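Local structure of putative alcohol dehydrogenase (Sinorhizobium meliloti, 4J6F) at residues T33-L38 / Y356-F361; L65-A70 / A163-L168. The protein probably oxidises alcohols with a nicotinamide cofactor, as a member of the medium-chain dehydrogenase/reductase family. All coordinates share one frame; numbering follows the deposited sequence.

Interaction 1 of 2, residues T33-L38 / Y356-F361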
loop_
_atom_site.group_PDB
_atom_site.type_symbol
_atom_site.label_atom_id
_atom_site.label_comp_id
_atom_site.label_asym_id
_atom_site.label_seq_id
_atom_site.Cartn_x
_atom_site.Cartn_y
_atom_site.Cartn_z
ATOM N N THR A 33 20.492 -38.975 21.165
ATOM C CA THR A 33 20.870 -38.296 19.928
ATOM C C THR A 33 19.890 -38.646 18.803
ATOM O O THR A 33 19.170 -39.648 18.874
ATOM C CB THR A 33 22.333 -38.591 19.506
ATOM O OG1 THR A 33 22.489 -39.983 19.216
ATOM C CG2 THR A 33 23.320 -38.179 20.598
HETATM N N MSE A 34 19.859 -37.815 17.767
HETATM C CA MSE A 34 18.922 -38.006 16.659
HETATM C C MSE A 34 19.523 -37.618 15.328
HETATM O O MSE A 34 20.623 -37.045 15.244
HETATM C CB MSE A 34 17.666 -37.170 16.901
HETATM C CG MSE A 34 18.030 -35.695 17.072
HETATM SE SE MSE A 34 16.426 -34.556 16.981
HETATM C CE MSE A 34 17.179 -32.764 17.307
ATOM N N THR A 35 18.772 -37.942 14.281
ATOM C CA THR A 35 19.088 -37.574 12.915
ATOM C C THR A 35 18.420 -36.241 12.597
ATOM O O THR A 35 17.283 -35.994 13.014
ATOM C CB THR A 35 18.574 -38.668 11.966
ATOM O OG1 THR A 35 19.345 -39.855 12.168
ATOM C CG2 THR A 35 18.701 -38.259 10.536
ATOM N N ALA A 36 19.133 -35.370 11.890
ATOM C CA ALA A 36 18.584 -34.076 11.483
ATOM C C ALA A 36 19.378 -33.517 10.332
ATOM O O ALA A 36 20.572 -33.811 10.188
ATOM C CB ALA A 36 18.591 -33.080 12.636
ATOM N N VAL A 37 18.709 -32.711 9.512
ATOM C CA VAL A 37 19.382 -31.984 8.453
ATOM C C VAL A 37 19.719 -30.614 9.007
ATOM O O VAL A 37 18.831 -29.870 9.416
ATOM C CB VAL A 37 18.525 -31.896 7.185
ATOM C CG1 VAL A 37 19.114 -30.884 6.215
ATOM C CG2 VAL A 37 18.403 -33.273 6.541
ATOM N N LEU A 38 21.016 -30.318 9.038
ATOM C CA LEU A 38 21.552 -29.096 9.630
ATOM C C LEU A 38 21.930 -28.068 8.578
ATOM O O LEU A 38 22.624 -28.392 7.602
ATOM C CB LEU A 38 22.799 -29.409 10.465
ATOM C CG LEU A 38 22.685 -30.305 11.708
ATOM C CD1 LEU A 38 24.057 -30.489 12.338
ATOM C CD2 LEU A 38 21.706 -29.719 12.722
ATOM N N TYR A 356 9.135 -36.931 0.618
ATOM C CA TYR A 356 10.558 -37.268 0.577
ATOM C C TYR A 356 11.074 -37.714 1.947
ATOM O O TYR A 356 10.673 -37.157 2.970
ATOM C CB TYR A 356 11.380 -36.073 0.060
ATOM C CG TYR A 356 10.999 -35.589 -1.330
ATOM C CD1 TYR A 356 9.857 -34.811 -1.531
ATOM C CD2 TYR A 356 11.780 -35.908 -2.439
ATOM C CE1 TYR A 356 9.493 -34.382 -2.795
ATOM C CE2 TYR A 356 11.432 -35.478 -3.706
ATOM C CZ TYR A 356 10.287 -34.717 -3.882
ATOM O OH TYR A 356 9.926 -34.280 -5.142
ATOM N N PRO A 357 11.955 -38.731 1.977
ATOM C CA PRO A 357 12.593 -39.089 3.242
ATOM C C PRO A 357 13.606 -38.030 3.674
ATOM O O PRO A 357 14.261 -37.423 2.834
ATOM C CB PRO A 357 13.306 -40.411 2.913
ATOM C CG PRO A 357 13.539 -40.357 1.441
ATOM C CD PRO A 357 12.336 -39.650 0.887
ATOM N N LEU A 358 13.744 -37.818 4.976
ATOM C CA LEU A 358 14.715 -36.857 5.498
ATOM C C LEU A 358 16.125 -37.125 4.952
ATOM O O LEU A 358 16.880 -36.197 4.674
ATOM C CB LEU A 358 14.700 -36.866 7.032
ATOM C CG LEU A 358 15.509 -35.814 7.791
ATOM C CD1 LEU A 358 15.036 -34.403 7.490
ATOM C CD2 LEU A 358 15.429 -36.080 9.284
ATOM N N SER A 359 16.462 -38.396 4.778
ATOM C CA SER A 359 17.765 -38.770 4.256
ATOM C C SER A 359 17.987 -38.329 2.811
ATOM O O SER A 359 19.097 -38.395 2.314
ATOM C CB SER A 359 17.958 -40.274 4.358
ATOM O OG SER A 359 16.957 -40.937 3.615
ATOM N N GLU A 360 16.948 -37.886 2.127
ATOM C CA GLU A 360 17.122 -37.441 0.753
ATOM C C GLU A 360 16.707 -35.967 0.556
ATOM O O GLU A 360 16.095 -35.575 -0.462
ATOM C CB GLU A 360 16.412 -38.400 -0.197
ATOM C CG GLU A 360 17.217 -39.667 -0.429
ATOM C CD GLU A 360 16.387 -40.845 -0.912
ATOM O OE1 GLU A 360 15.315 -40.624 -1.516
ATOM O OE2 GLU A 360 16.818 -41.998 -0.674
ATOM N N PHE A 361 17.085 -35.152 1.541
ATOM C CA PHE A 361 16.788 -33.730 1.536
ATOM C C PHE A 361 17.303 -32.954 0.311
ATOM O O PHE A 361 16.637 -32.032 -0.165
ATOM C CB PHE A 361 17.265 -33.063 2.824
ATOM C CG PHE A 361 16.550 -31.778 3.107
ATOM C CD1 PHE A 361 15.366 -31.778 3.829
ATOM C CD2 PHE A 361 17.028 -30.562 2.601
ATOM C CE1 PHE A 361 14.694 -30.591 4.069
ATOM C CE2 PHE A 361 16.356 -29.373 2.834
ATOM C CZ PHE A 361 15.189 -29.389 3.571
#
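L358, on which V37 of strand 33-39 packs, sits in a tight turn closed by a backbone bond from E360 N to P357 O (2.8 Å); a weaker one from F361 N to L358 O follows at once. No hydrogen bond joins the two segments, and the union between them is apolar. V37 does most of the work: its CG2 meets both L358 and F361, and its CG1 meets the F361 ring alone. CG2, which lies anti to the carbonyl carbon, reaches L358 CD1 at 3.7 Å and F361 CB at 3.9 Å, dropping between the two side chains. It also comes near the turn's own backbone, 3.8 Å from L358 O. CG1, anti to the backbone N (chi1 168°), is thereby placed over one face of the F361 ring, 4.1 Å above the plane and displaced toward its rim. The turn links strand 352-357 to helix 361-370, with E360 at the N-cap, and strand 376-380 then pairs parallel with 352-357, so that V37 packs at the first bend of a beta-alpha-beta crossover. Strand 33-39 belongs to a small antiparallel sheet with 48-51 and 53-55, and the contact therefore fastens that N-terminal sheet to the C-terminal crossover. Further toward the N-terminus of strand 33-39, the other branch of L358 is in use: CD2 approaches T35 CG2 at 4.1 Å, and the two side chains run alongside each other and point opposite ways, as do those of V37 and L358. Around this pair of branches V379 of strand 376-380 touches both L358 and F361, while Y162, whose backbone is hydrogen-bonded to that of V37, meets the F361 ring edge-to-face. On the same turn S359 OG is hydrogen-bonded to D382 O.

Interaction 2 of 2, residues L65-A70 / A163-L168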
loop_
_atom_site.group_PDB
_atom_site.type_symbol
_atom_site.label_atom_id
_atom_site.label_comp_id
_atom_site.label_asym_id
_atom_site.label_seq_id
_atom_site.Cartn_x
_atom_site.Cartn_y
_atom_site.Cartn_z
ATOM N N LEU A 65 7.860 -31.959 23.790
ATOM C CA LEU A 65 8.768 -32.554 22.807
ATOM C C LEU A 65 8.003 -33.490 21.898
ATOM O O LEU A 65 7.366 -34.422 22.379
ATOM C CB LEU A 65 9.875 -33.327 23.505
ATOM C CG LEU A 65 10.865 -34.053 22.604
ATOM C CD1 LEU A 65 11.917 -33.075 22.116
ATOM C CD2 LEU A 65 11.506 -35.208 23.365
ATOM N N ILE A 66 8.045 -33.249 20.589
ATOM C CA ILE A 66 7.307 -34.123 19.660
ATOM C C ILE A 66 8.223 -35.008 18.837
ATOM O O ILE A 66 9.362 -34.645 18.556
ATOM C CB ILE A 66 6.371 -33.353 18.704
ATOM C CG1 ILE A 66 7.162 -32.387 17.818
ATOM C CG2 ILE A 66 5.283 -32.626 19.477
ATOM C CD1 ILE A 66 6.296 -31.694 16.785
ATOM N N LYS A 67 7.714 -36.171 18.462
ATOM C CA LYS A 67 8.388 -37.011 17.497
ATOM C C LYS A 67 7.843 -36.647 16.111
ATOM O O LYS A 67 6.671 -36.921 15.799
ATOM C CB LYS A 67 8.173 -38.488 17.822
ATOM C CG LYS A 67 8.590 -39.397 16.690
ATOM C CD LYS A 67 9.217 -40.700 17.147
ATOM C CE LYS A 67 9.954 -41.334 15.979
ATOM N NZ LYS A 67 9.852 -42.807 16.084
ATOM N N VAL A 68 8.686 -36.014 15.291
ATOM C CA VAL A 68 8.244 -35.489 13.997
ATOM C C VAL A 68 7.857 -36.605 13.052
ATOM O O VAL A 68 8.599 -37.556 12.872
ATOM C CB VAL A 68 9.317 -34.642 13.295
ATOM C CG1 VAL A 68 8.688 -33.835 12.170
ATOM C CG2 VAL A 68 10.020 -33.724 14.284
ATOM N N THR A 69 6.690 -36.485 12.442
ATOM C CA THR A 69 6.246 -37.518 11.525
ATOM C C THR A 69 6.224 -37.007 10.102
ATOM O O THR A 69 6.371 -37.801 9.163
ATOM C CB THR A 69 4.890 -38.083 11.931
ATOM O OG1 THR A 69 3.992 -36.994 12.175
ATOM C CG2 THR A 69 5.041 -38.936 13.212
ATOM N N ALA A 70 6.080 -35.680 9.963
ATOM C CA ALA A 70 6.058 -34.976 8.668
ATOM C C ALA A 70 6.445 -33.508 8.833
ATOM O O ALA A 70 6.182 -32.918 9.877
ATOM C CB ALA A 70 4.680 -35.078 8.023
ATOM N N ALA A 163 14.092 -32.840 11.451
ATOM C CA ALA A 163 14.750 -33.631 12.479
ATOM C C ALA A 163 13.741 -34.679 12.959
ATOM O O ALA A 163 12.561 -34.623 12.559
ATOM C CB ALA A 163 15.165 -32.735 13.624
ATOM N N GLU A 164 14.191 -35.634 13.786
ATOM C CA GLU A 164 13.301 -36.682 14.333
ATOM C C GLU A 164 12.475 -36.193 15.534
ATOM O O GLU A 164 11.403 -36.734 15.810
ATOM C CB GLU A 164 14.080 -37.935 14.716
ATOM C CG GLU A 164 14.713 -38.645 13.535
ATOM C CD GLU A 164 15.595 -39.828 13.929
ATOM O OE1 GLU A 164 16.434 -39.713 14.858
ATOM O OE2 GLU A 164 15.454 -40.883 13.282
ATOM N N TYR A 165 12.976 -35.171 16.229
ATOM C CA TYR A 165 12.319 -34.623 17.410
ATOM C C TYR A 165 12.404 -33.111 17.422
ATOM O O TYR A 165 13.350 -32.537 16.899
ATOM C CB TYR A 165 12.951 -35.186 18.684
ATOM C CG TYR A 165 12.811 -36.677 18.796
ATOM C CD1 TYR A 165 11.643 -37.243 19.304
ATOM C CD2 TYR A 165 13.831 -37.527 18.372
ATOM C CE1 TYR A 165 11.492 -38.614 19.392
ATOM C CE2 TYR A 165 13.686 -38.905 18.459
ATOM C CZ TYR A 165 12.513 -39.434 18.968
ATOM O OH TYR A 165 12.357 -40.790 19.068
HETATM N N MSE A 166 11.419 -32.457 18.021
HETATM C CA MSE A 166 11.417 -31.002 18.071
HETATM C C MSE A 166 10.834 -30.536 19.370
HETATM O O MSE A 166 9.814 -31.074 19.838
HETATM C CB MSE A 166 10.600 -30.476 16.897
HETATM C CG MSE A 166 10.728 -28.972 16.710
HETATM SE SE MSE A 166 9.366 -28.428 15.396
HETATM C CE MSE A 166 9.252 -26.535 15.911
ATOM N N ALA A 167 11.489 -29.542 19.967
ATOM C CA ALA A 167 10.966 -28.850 21.148
ATOM C C ALA A 167 10.143 -27.650 20.697
ATOM O O ALA A 167 10.465 -27.037 19.682
ATOM C CB ALA A 167 12.113 -28.396 22.035
ATOM N N LEU A 168 9.084 -27.319 21.430
ATOM C CA LEU A 168 8.273 -26.127 21.132
ATOM C C LEU A 168 7.317 -25.835 22.268
ATOM O O LEU A 168 6.958 -26.746 23.002
ATOM C CB LEU A 168 7.468 -26.310 19.846
ATOM C CG LEU A 168 6.409 -27.401 19.855
ATOM C CD1 LEU A 168 5.154 -26.916 19.151
ATOM C CD2 LEU A 168 6.953 -28.656 19.208
#
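K67 and Y165, a non-hydrogen-bonded antiparallel pair, bring their side chains together on one face of the sheet. With CG anti to its carbonyl carbon (chi1 -62°), Y165 swings its ring across to the lysine's aliphatic chain: CE1 lies 3.7 Å from K67 CB, and the phenol OH stands 3.7 Å from K67 CD. The lysine chain leaves with CG anti to the backbone N and bends at chi2 and chi4 as it passes the ring. An alanine at Y165 would remove the ring and is likely to leave the K67 methylenes without their apolar neighbour, freer to turn. L65 CD1 flanks the base of the tyrosine, near its CB. On the opposite face, I66 CG1 occupies the crowded position between its backbone N and carbonyl carbon (chi1 61°), and the extended chi2 carries CD1 on to L168 CD2 at 3.9 Å; the two side chains meet nearly perpendicular to each other. V68 CG2 lies beside M166 CB. I66 and M166 exchange both backbone bonds, the nearly straight one running from I66 N to M166 O (2.9 Å); a third, V68 N to E164 O, follows at 2.9 Å. Three backbone bonds supply the polar part of the contact, while the side chains pack through carbon atoms.

In the fold
Interactions 1 and 2, centred about 12 Å apart, touch directly. T35 N of interaction 1 and E164 OE1 of interaction 2 lie 3.0 Å apart, a probable hydrogen bond, and close by A36 CB packs on A163 CB at 3.6 Å. SE of the selenomethionine M34 approaches Y165 N at the same distance. The chain passing into strand 165-169 thus runs beside strand 33-39. Interaction 1 adds the C-terminal crossover to that arrangement, whereas interaction 2 is an antiparallel ladder within the GroES-like region. Strand 376-380, paired with both 352-357 and 63-72, connects the two through one sheet. Both are structural packing between parts of the fold.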